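Local structure of putative major capsid protein (Cafeteriavirus-dependent mavirus, 6G44) at residues G234-E239 and F264-L269; P73-S78 and F101-S106. The protein probably forms the icosahedral shell of this virophage, as a double jelly-roll capsid protein whose three copies associate into a capsomer. All coordinates share one frame; numbering follows the deposited sequence.

Contact 1: residues G234-E239 and F264-L269; sequences GQFKPE and FKINML
Phe236, Phe264 and Ile266 form a buried apolar cluster in the interior of a jelly-roll of this double jelly-roll capsid protein, where the turn after strand 222-235 meets the start of segment 264-269 on strand 258-273. The contact is small, about 140 Å² in all, and rests entirely on side chains. The Phe264 ring reaches over one face of the Phe236 ring near its rim, with Phe264 CZ 3.4 Å from Phe236 CG. Its neighbour Phe264 CE1 lies equally close, 3.4 Å, to Phe236 CB, so the root of one side chain meets the leading end of the other ring. The two planes are inclined at 34° with centroids 4.9 Å apart, an oblique pairing. With CG anti to its own backbone N (chi1 -176°), Phe264 carries its ring toward Phe236, and the two side chains cross at roughly a right angle. At the far end of the other ring, Phe236 CZ meets the terminal methyl Ile266 CD1 at 3.9 Å. Ile266 is two residues beyond Phe264 on the strand, and both direct their side chains to the same interior. Phe236 stands at the centre of an inverse gamma turn, closed by a weak bond from Lys237 N to Gln235 O (2.9 Å). There the chain leaves the strand, and Lys237 then takes the N-cap position of helix 238-241. Ile59 of strand 58-66 and Val77 of strand 74-84 each touch all three side chains of the cluster. Backbone hydrogen bonds between Phe236 and Gly55 and between Phe264 and Asn53 tie both segments to the loop leading into strand 58-66.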
ATOM      1  N   GLY C 234      28.016 -20.229   9.648  1.00 12.32           N
ATOM      2  CA  GLY C 234      27.876 -19.744   8.279  1.00 12.75           C
ATOM      3  C   GLY C 234      27.498 -20.842   7.304  1.00 13.85           C
ATOM      4  O   GLY C 234      28.239 -21.812   7.135  1.00 13.64           O
ATOM      5  N   GLN C 235      26.314 -20.738   6.701  1.00 13.39           N
ATOM      6  CA  GLN C 235      25.858 -21.667   5.676  1.00 14.49           C
ATOM      7  C   GLN C 235      25.400 -20.881   4.453  1.00 13.34           C
ATOM      8  O   GLN C 235      24.272 -21.091   3.966  1.00 13.07           O
ATOM      9  CB  GLN C 235      24.757 -22.590   6.206  1.00 15.46           C
ATOM     10  CG  GLN C 235      25.179 -23.494   7.339  1.00 17.36           C
ATOM     11  CD  GLN C 235      26.168 -24.556   6.892  1.00 20.40           C
ATOM     12  OE1 GLN C 235      26.168 -24.990   5.731  1.00 23.62           O
ATOM     13  NE2 GLN C 235      27.056 -24.946   7.807  1.00 21.36           N
ATOM     14  N   PHE C 236      26.259 -20.000   3.975  1.00 12.73           N
ATOM     15  CA  PHE C 236      26.028 -19.096   2.811  1.00 13.33           C
ATOM     16  C   PHE C 236      26.330 -19.882   1.544  1.00 15.12           C
ATOM     17  O   PHE C 236      27.294 -19.599   0.814  1.00 16.66           O
ATOM     18  CB  PHE C 236      26.860 -17.840   2.913  1.00 13.46           C
ATOM     19  CG  PHE C 236      26.555 -17.032   4.132  1.00 12.93           C
ATOM     20  CD1 PHE C 236      27.213 -17.227   5.345  1.00 13.55           C
ATOM     21  CD2 PHE C 236      25.559 -16.050   4.085  1.00 13.30           C
ATOM     22  CE1 PHE C 236      26.925 -16.473   6.452  1.00 14.26           C
ATOM     23  CE2 PHE C 236      25.271 -15.304   5.214  1.00 13.65           C
ATOM     24  CZ  PHE C 236      25.947 -15.492   6.383  1.00 13.83           C
ATOM     25  N   LYS C 237      25.470 -20.846   1.311  1.00 15.94           N
ATOM     26  CA  LYS C 237      25.634 -21.800   0.234  1.00 17.32           C
ATOM     27  C   LYS C 237      24.486 -21.661  -0.726  1.00 16.06           C
ATOM     28  O   LYS C 237      23.474 -21.062  -0.391  1.00 14.36           O
ATOM     29  CB  LYS C 237      25.710 -23.205   0.793  1.00 19.59           C
ATOM     30  CG  LYS C 237      24.464 -23.746   1.432  1.00 21.19           C
ATOM     31  CD  LYS C 237      24.814 -25.004   2.204  1.00 24.94           C
ATOM     32  CE  LYS C 237      23.558 -25.725   2.625  1.00 27.82           C
ATOM     33  NZ  LYS C 237      23.883 -26.810   3.590  1.00 31.80           N
ATOM     34  N   PRO C 238      24.629 -22.195  -1.941  1.00 15.04           N
ATOM     35  CA  PRO C 238      23.660 -21.929  -2.987  1.00 14.61           C
ATOM     36  C   PRO C 238      22.220 -22.291  -2.622  1.00 14.55           C
ATOM     37  O   PRO C 238      21.302 -21.504  -2.920  1.00 13.04           O
ATOM     38  CB  PRO C 238      24.195 -22.762  -4.150  1.00 15.24           C
ATOM     39  CG  PRO C 238      25.653 -22.748  -3.945  1.00 16.00           C
ATOM     40  CD  PRO C 238      25.781 -22.952  -2.476  1.00 15.53           C
ATOM     41  N   GLU C 239      21.983 -23.413  -1.962  1.00 14.27           N
ATOM     42  CA  GLU C 239      20.609 -23.784  -1.612  1.00 15.29           C
ATOM     43  C   GLU C 239      19.952 -22.808  -0.636  1.00 14.22           C
ATOM     44  O   GLU C 239      18.741 -22.735  -0.557  1.00 14.70           O
ATOM     45  CB  GLU C 239      20.580 -25.205  -1.018  1.00 18.24           C
ATOM     46  CG  GLU C 239      19.196 -25.741  -0.768  1.00 21.90           C
ATOM     47  CD  GLU C 239      19.124 -27.248  -0.642  1.00 26.13           C
ATOM     48  OE1 GLU C 239      20.186 -27.905  -0.511  1.00 30.01           O
ATOM     49  OE2 GLU C 239      17.981 -27.770  -0.650  1.00 28.97           O
ATOM     50  N   PHE C 264      33.680 -15.260  -1.160  1.00 12.07           N
ATOM     51  CA  PHE C 264      32.772 -14.845  -0.059  1.00 12.95           C
ATOM     52  C   PHE C 264      33.448 -13.912   0.941  1.00 13.04           C
ATOM     53  O   PHE C 264      34.558 -14.176   1.412  1.00 13.45           O
ATOM     54  CB  PHE C 264      32.181 -16.050   0.634  1.00 13.03           C
ATOM     55  CG  PHE C 264      31.189 -15.706   1.699  1.00 13.56           C
ATOM     56  CD1 PHE C 264      29.871 -15.489   1.353  1.00 13.86           C
ATOM     57  CD2 PHE C 264      31.559 -15.592   3.008  1.00 13.34           C
ATOM     58  CE1 PHE C 264      28.937 -15.170   2.335  1.00 13.74           C
ATOM     59  CE2 PHE C 264      30.633 -15.271   3.994  1.00 14.26           C
ATOM     60  CZ  PHE C 264      29.322 -15.035   3.641  1.00 13.35           C
ATOM     61  N   LYS C 265      32.777 -12.786   1.220  1.00 13.25           N
ATOM     62  CA  LYS C 265      33.185 -11.847   2.241  1.00 13.13           C
ATOM     63  C   LYS C 265      31.961 -11.462   3.065  1.00 12.73           C
ATOM     64  O   LYS C 265      30.834 -11.485   2.554  1.00 12.17           O
ATOM     65  CB  LYS C 265      33.774 -10.594   1.621  1.00 15.83           C
ATOM     66  CG  LYS C 265      35.045 -10.838   0.814  1.00 17.46           C
ATOM     67  CD  LYS C 265      36.203 -11.229   1.706  1.00 21.09           C
ATOM     68  CE  LYS C 265      37.513 -11.402   0.937  1.00 24.09           C
ATOM     69  NZ  LYS C 265      38.538 -12.049   1.826  1.00 26.93           N
ATOM     70  N   ILE C 266      32.190 -11.146   4.329  1.00 11.94           N
ATOM     71  CA  ILE C 266      31.130 -10.737   5.240  1.00 12.07           C
ATOM     72  C   ILE C 266      31.662  -9.723   6.235  1.00 13.26           C
ATOM     73  O   ILE C 266      32.777  -9.880   6.762  1.00 13.90           O
ATOM     74  CB  ILE C 266      30.474 -11.949   5.927  1.00 12.09           C
ATOM     75  CG1 ILE C 266      29.222 -11.535   6.745  1.00 11.98           C
ATOM     76  CG2 ILE C 266      31.477 -12.718   6.776  1.00 12.57           C
ATOM     77  CD1 ILE C 266      28.463 -12.703   7.321  1.00 12.07           C
ATOM     78  N   ASN C 267      30.897  -8.648   6.441  1.00 12.41           N
ATOM     79  CA  ASN C 267      31.178  -7.649   7.474  0.50 12.78           C
ATOM     80  C   ASN C 267      29.911  -7.402   8.283  1.00 12.28           C
ATOM     81  O   ASN C 267      28.814  -7.581   7.759  1.00 12.55           O
ATOM     82  CB  ASN C 267      31.636  -6.344   6.824  0.50 13.56           C
ATOM     83  CG  ASN C 267      32.972  -6.471   6.110  0.50 14.80           C
ATOM     84  OD1 ASN C 267      33.752  -7.377   6.385  0.50 16.97           O
ATOM     85  ND2 ASN C 267      33.262  -5.533   5.229  0.50 15.82           N
ATOM     86  N   MET C 268      30.075  -6.994   9.533  1.00 11.32           N
ATOM     87  CA  MET C 268      28.958  -6.558  10.386  1.00 11.52           C
ATOM     88  C   MET C 268      28.968  -5.059  10.419  1.00 11.63           C
ATOM     89  O   MET C 268      29.992  -4.461  10.739  1.00 11.60           O
ATOM     90  CB  MET C 268      29.046  -7.136  11.781  1.00 12.01           C
ATOM     91  CG  MET C 268      27.897  -6.684  12.673  1.00 13.13           C
ATOM     92  SD  MET C 268      27.689  -7.702  14.142  1.00 14.65           S
ATOM     93  CE  MET C 268      29.202  -7.325  15.011  1.00 14.84           C
ATOM     94  N   LEU C 269      27.837  -4.435  10.062  1.00 11.16           N
ATOM     95  CA  LEU C 269      27.714  -2.997   9.959  1.00 11.45           C
ATOM     96  C   LEU C 269      26.765  -2.508  11.024  1.00 10.96           C
ATOM     97  O   LEU C 269      25.627  -3.018  11.114  1.00 11.07           O
ATOM     98  CB  LEU C 269      27.184  -2.588   8.596  1.00 12.37           C
ATOM     99  CG  LEU C 269      28.163  -2.558   7.418  1.00 13.61           C
ATOM    100  CD1 LEU C 269      28.951  -3.844   7.201  1.00 14.54           C
ATOM    101  CD2 LEU C 269      27.475  -2.174   6.130  1.00 15.01           C
TER

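Contact 2: residues P73-S78 and F101-S106; sequences PRLRVS and FPVNRS
A short, weakly bonded helical turn, residues 102-105, lies against strand 74-84 of the jelly-roll sheet and presses one valine into it. Val103 divides its two methyls between successive inward residues of the strand: CG1 meets Leu75 CD1 at 3.9 Å and Leu75 CB at 4.1 Å, while CG2 meets Val77 CG2 at 4.0 Å. With CG1 anti to the backbone N (chi1 171°) and CG2 beside that nitrogen, the isopropyl group spreads along the strand. The valines Val77 and Val103 pass alongside one another in opposite directions. This is helix-on-sheet packing within the jelly-roll, in which a turn in the connection between strands 96-98 and 110-114 packs on the inward-facing side chains Leu75 and Val77 of strand 74-84. The turn is held by Arg105 N bonded to Phe101 O at 2.9 Å and by Ser106 OG, which donates to Pro102 O at 2.8 Å almost in line with the carbonyl bond (173°). Asn104 fixes the turn to the adjacent strand 195-205 and its exit through Glu204, Ala205 and Val207, and Arg105 forms a salt bridge with Asp351.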
ATOM      1  N   PRO C  73      21.931  -4.381  14.231  1.00 10.80           N
ATOM      2  CA  PRO C  73      23.083  -4.571  13.394  1.00 10.49           C
ATOM      3  C   PRO C  73      22.781  -5.412  12.145  1.00 10.47           C
ATOM      4  O   PRO C  73      21.874  -6.264  12.154  1.00 10.28           O
ATOM      5  CB  PRO C  73      24.080  -5.302  14.308  1.00 10.98           C
ATOM      6  CG  PRO C  73      23.252  -5.965  15.342  1.00 11.19           C
ATOM      7  CD  PRO C  73      22.089  -5.011  15.553  1.00 11.00           C
ATOM      8  N   ARG C  74      23.519  -5.160  11.088  1.00 10.58           N
ATOM      9  CA  ARG C  74      23.306  -5.801   9.814  1.00 10.54           C
ATOM     10  C   ARG C  74      24.547  -6.562   9.382  1.00 10.84           C
ATOM     11  O   ARG C  74      25.662  -6.266   9.833  1.00 11.92           O
ATOM     12  CB  ARG C  74      22.942  -4.774   8.715  1.00 11.01           C
ATOM     13  CG  ARG C  74      21.765  -3.880   9.086  1.00 11.47           C
ATOM     14  CD  ARG C  74      21.411  -2.895   7.991  1.00 11.24           C
ATOM     15  NE  ARG C  74      20.703  -3.496   6.861  1.00 11.44           N
ATOM     16  CZ  ARG C  74      19.390  -3.695   6.807  1.00 11.79           C
ATOM     17  NH1 ARG C  74      18.882  -4.228   5.718  1.00 12.32           N
ATOM     18  NH2 ARG C  74      18.604  -3.390   7.824  1.00 12.28           N
ATOM     19  N   LEU C  75      24.359  -7.510   8.496  1.00 10.98           N
ATOM     20  CA  LEU C  75      25.452  -8.207   7.852  1.00 11.29           C
ATOM     21  C   LEU C  75      25.473  -7.880   6.372  1.00 11.55           C
ATOM     22  O   LEU C  75      24.441  -7.990   5.685  1.00 11.86           O
ATOM     23  CB  LEU C  75      25.289  -9.716   8.053  1.00 11.50           C
ATOM     24  CG  LEU C  75      25.316 -10.199   9.496  1.00 11.80           C
ATOM     25  CD1 LEU C  75      24.890 -11.655   9.639  1.00 12.62           C
ATOM     26  CD2 LEU C  75      26.707 -10.013  10.111  1.00 12.21           C
ATOM     27  N   ARG C  76      26.644  -7.497   5.859  1.00 11.41           N
ATOM     28  CA  ARG C  76      26.859  -7.230   4.448  1.00 12.35           C
ATOM     29  C   ARG C  76      27.661  -8.400   3.899  1.00 12.65           C
ATOM     30  O   ARG C  76      28.799  -8.613   4.343  1.00 13.23           O
ATOM     31  CB  ARG C  76      27.584  -5.897   4.200  1.00 13.77           C
ATOM     32  CG  ARG C  76      27.877  -5.603   2.726  1.00 16.78           C
ATOM     33  CD  ARG C  76      28.973  -4.540   2.606  1.00 20.80           C
ATOM     34  NE  ARG C  76      29.200  -4.086   1.234  1.00 26.79           N
ATOM     35  CZ  ARG C  76      30.037  -4.633   0.344  1.00 29.36           C
ATOM     36  NH1 ARG C  76      30.747  -5.734   0.619  1.00 32.68           N
ATOM     37  NH2 ARG C  76      30.138  -4.074  -0.867  1.00 32.02           N
ATOM     38  N   VAL C  77      27.071  -9.141   2.978  1.00 11.77           N
ATOM     39  CA  VAL C  77      27.754 -10.268   2.325  1.00 12.78           C
ATOM     40  C   VAL C  77      27.987  -9.940   0.888  1.00 13.51           C
ATOM     41  O   VAL C  77      27.153  -9.291   0.239  1.00 12.83           O
ATOM     42  CB  VAL C  77      27.027 -11.605   2.457  1.00 13.63           C
ATOM     43  CG1 VAL C  77      26.926 -12.040   3.912  1.00 14.68           C
ATOM     44  CG2 VAL C  77      25.678 -11.585   1.757  1.00 14.14           C
ATOM     45  N   SER C  78      29.136 -10.369   0.370  1.00 13.44           N
ATOM     46  CA  SER C  78      29.420 -10.275  -1.034  1.00 13.93           C
ATOM     47  C   SER C  78      30.036 -11.580  -1.496  1.00 13.86           C
ATOM     48  O   SER C  78      30.768 -12.217  -0.743  1.00 13.81           O
ATOM     49  CB  SER C  78      30.310  -9.087  -1.362  1.00 16.14           C
ATOM     50  OG  SER C  78      31.568  -9.226  -0.792  1.00 18.24           O
ATOM     51  N   PHE C 101      15.107 -13.448   2.203  1.00 10.08           N
ATOM     52  CA  PHE C 101      15.950 -13.291   3.413  1.00  9.81           C
ATOM     53  C   PHE C 101      17.199 -14.180   3.334  1.00  9.96           C
ATOM     54  O   PHE C 101      17.421 -15.031   4.200  1.00 10.62           O
ATOM     55  CB  PHE C 101      15.154 -13.520   4.708  1.00 10.10           C
ATOM     56  CG  PHE C 101      13.865 -12.748   4.722  1.00 10.25           C
ATOM     57  CD1 PHE C 101      13.891 -11.425   5.059  1.00 10.62           C
ATOM     58  CD2 PHE C 101      12.678 -13.318   4.291  1.00 10.29           C
ATOM     59  CE1 PHE C 101      12.759 -10.654   4.999  1.00 10.72           C
ATOM     60  CE2 PHE C 101      11.524 -12.539   4.207  1.00 11.23           C
ATOM     61  CZ  PHE C 101      11.571 -11.207   4.558  1.00 11.21           C
ATOM     62  N   PRO C 102      17.983 -13.974   2.279  1.00 10.10           N
ATOM     63  CA  PRO C 102      19.079 -14.947   2.017  1.00 10.09           C
ATOM     64  C   PRO C 102      20.175 -14.964   3.066  1.00 10.50           C
ATOM     65  O   PRO C 102      20.837 -16.001   3.229  1.00 12.10           O
ATOM     66  CB  PRO C 102      19.619 -14.507   0.661  1.00 10.42           C
ATOM     67  CG  PRO C 102      19.306 -13.043   0.605  1.00 10.29           C
ATOM     68  CD  PRO C 102      17.960 -12.903   1.268  1.00 10.12           C
ATOM     69  N   VAL C 103      20.384 -13.864   3.768  1.00 10.27           N
ATOM     70  CA  VAL C 103      21.378 -13.849   4.850  1.00 10.85           C
ATOM     71  C   VAL C 103      20.877 -14.663   6.012  1.00 10.83           C
ATOM     72  O   VAL C 103      21.573 -15.571   6.477  1.00 11.12           O
ATOM     73  CB  VAL C 103      21.796 -12.434   5.260  1.00 10.79           C
ATOM     74  CG1 VAL C 103      22.652 -12.424   6.531  1.00 11.99           C
ATOM     75  CG2 VAL C 103      22.496 -11.751   4.099  1.00 11.81           C
ATOM     76  N   ASN C 104      19.682 -14.385   6.520  1.00 10.16           N
ATOM     77  CA  ASN C 104      19.197 -15.147   7.680  1.00 10.32           C
ATOM     78  C   ASN C 104      18.898 -16.620   7.343  1.00 10.60           C
ATOM     79  O   ASN C 104      19.075 -17.496   8.208  1.00 10.65           O
ATOM     80  CB  ASN C 104      18.022 -14.427   8.355  1.00 10.72           C
ATOM     81  CG  ASN C 104      18.480 -13.205   9.096  1.00 10.89           C
ATOM     82  OD1 ASN C 104      19.008 -13.311  10.199  1.00 11.20           O
ATOM     83  ND2 ASN C 104      18.262 -12.010   8.501  1.00 11.17           N
ATOM     84  N   ARG C 105      18.509 -16.905   6.101  1.00 10.63           N
ATOM     85  CA  ARG C 105      18.348 -18.297   5.646  1.00 11.53           C
ATOM     86  C   ARG C 105      19.633 -19.104   5.743  1.00 11.40           C
ATOM     87  O   ARG C 105      19.581 -20.331   5.856  1.00 12.71           O
ATOM     88  CB  ARG C 105      17.890 -18.364   4.193  1.00 12.34           C
ATOM     89  CG  ARG C 105      16.400 -18.215   3.979  1.00 13.31           C
ATOM     90  CD  ARG C 105      16.015 -18.460   2.513  1.00 14.55           C
ATOM     91  NE  ARG C 105      16.498 -19.720   1.956  1.00 15.89           N
ATOM     92  CZ  ARG C 105      15.837 -20.889   1.964  1.00 17.53           C
ATOM     93  NH1 ARG C 105      16.389 -21.975   1.389  1.00 19.79           N
ATOM     94  NH2 ARG C 105      14.638 -20.994   2.538  1.00 18.16           N
ATOM     95  N   SER C 106      20.753 -18.397   5.665  1.00 11.12           N
ATOM     96  CA  SER C 106      22.094 -19.011   5.640  1.00 11.62           C
ATOM     97  C   SER C 106      22.696 -19.177   7.034  1.00 12.12           C
ATOM     98  O   SER C 106      23.875 -19.559   7.127  1.00 13.19           O
ATOM     99  CB  SER C 106      23.009 -18.154   4.785  1.00 11.81           C
ATOM    100  OG  SER C 106      22.601 -18.174   3.427  1.00 11.61           O
TER

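Both contacts are buried, and their centres lie only 6 Å apart in the same jelly-roll. Strands 74-84 and 258-273 are neighbours in one sheet, joined by a probable hydrogen bond from Leu269 N to Arg74 O (2.9 Å). Each contact sets a different element against one of these two strands. Contact 1 brings in a turn through aromatic rings, whereas contact 2 brings in a helical turn through branched aliphatic methyls. Those two elements also meet directly: Gln235 N lies 2.7 Å from Ser106 O, a probable hydrogen bond, and Phe236 CD2 packs 3.4 Å from Ser106 CB. Val77, a member of contact 2, joins the two apolar clusters into one.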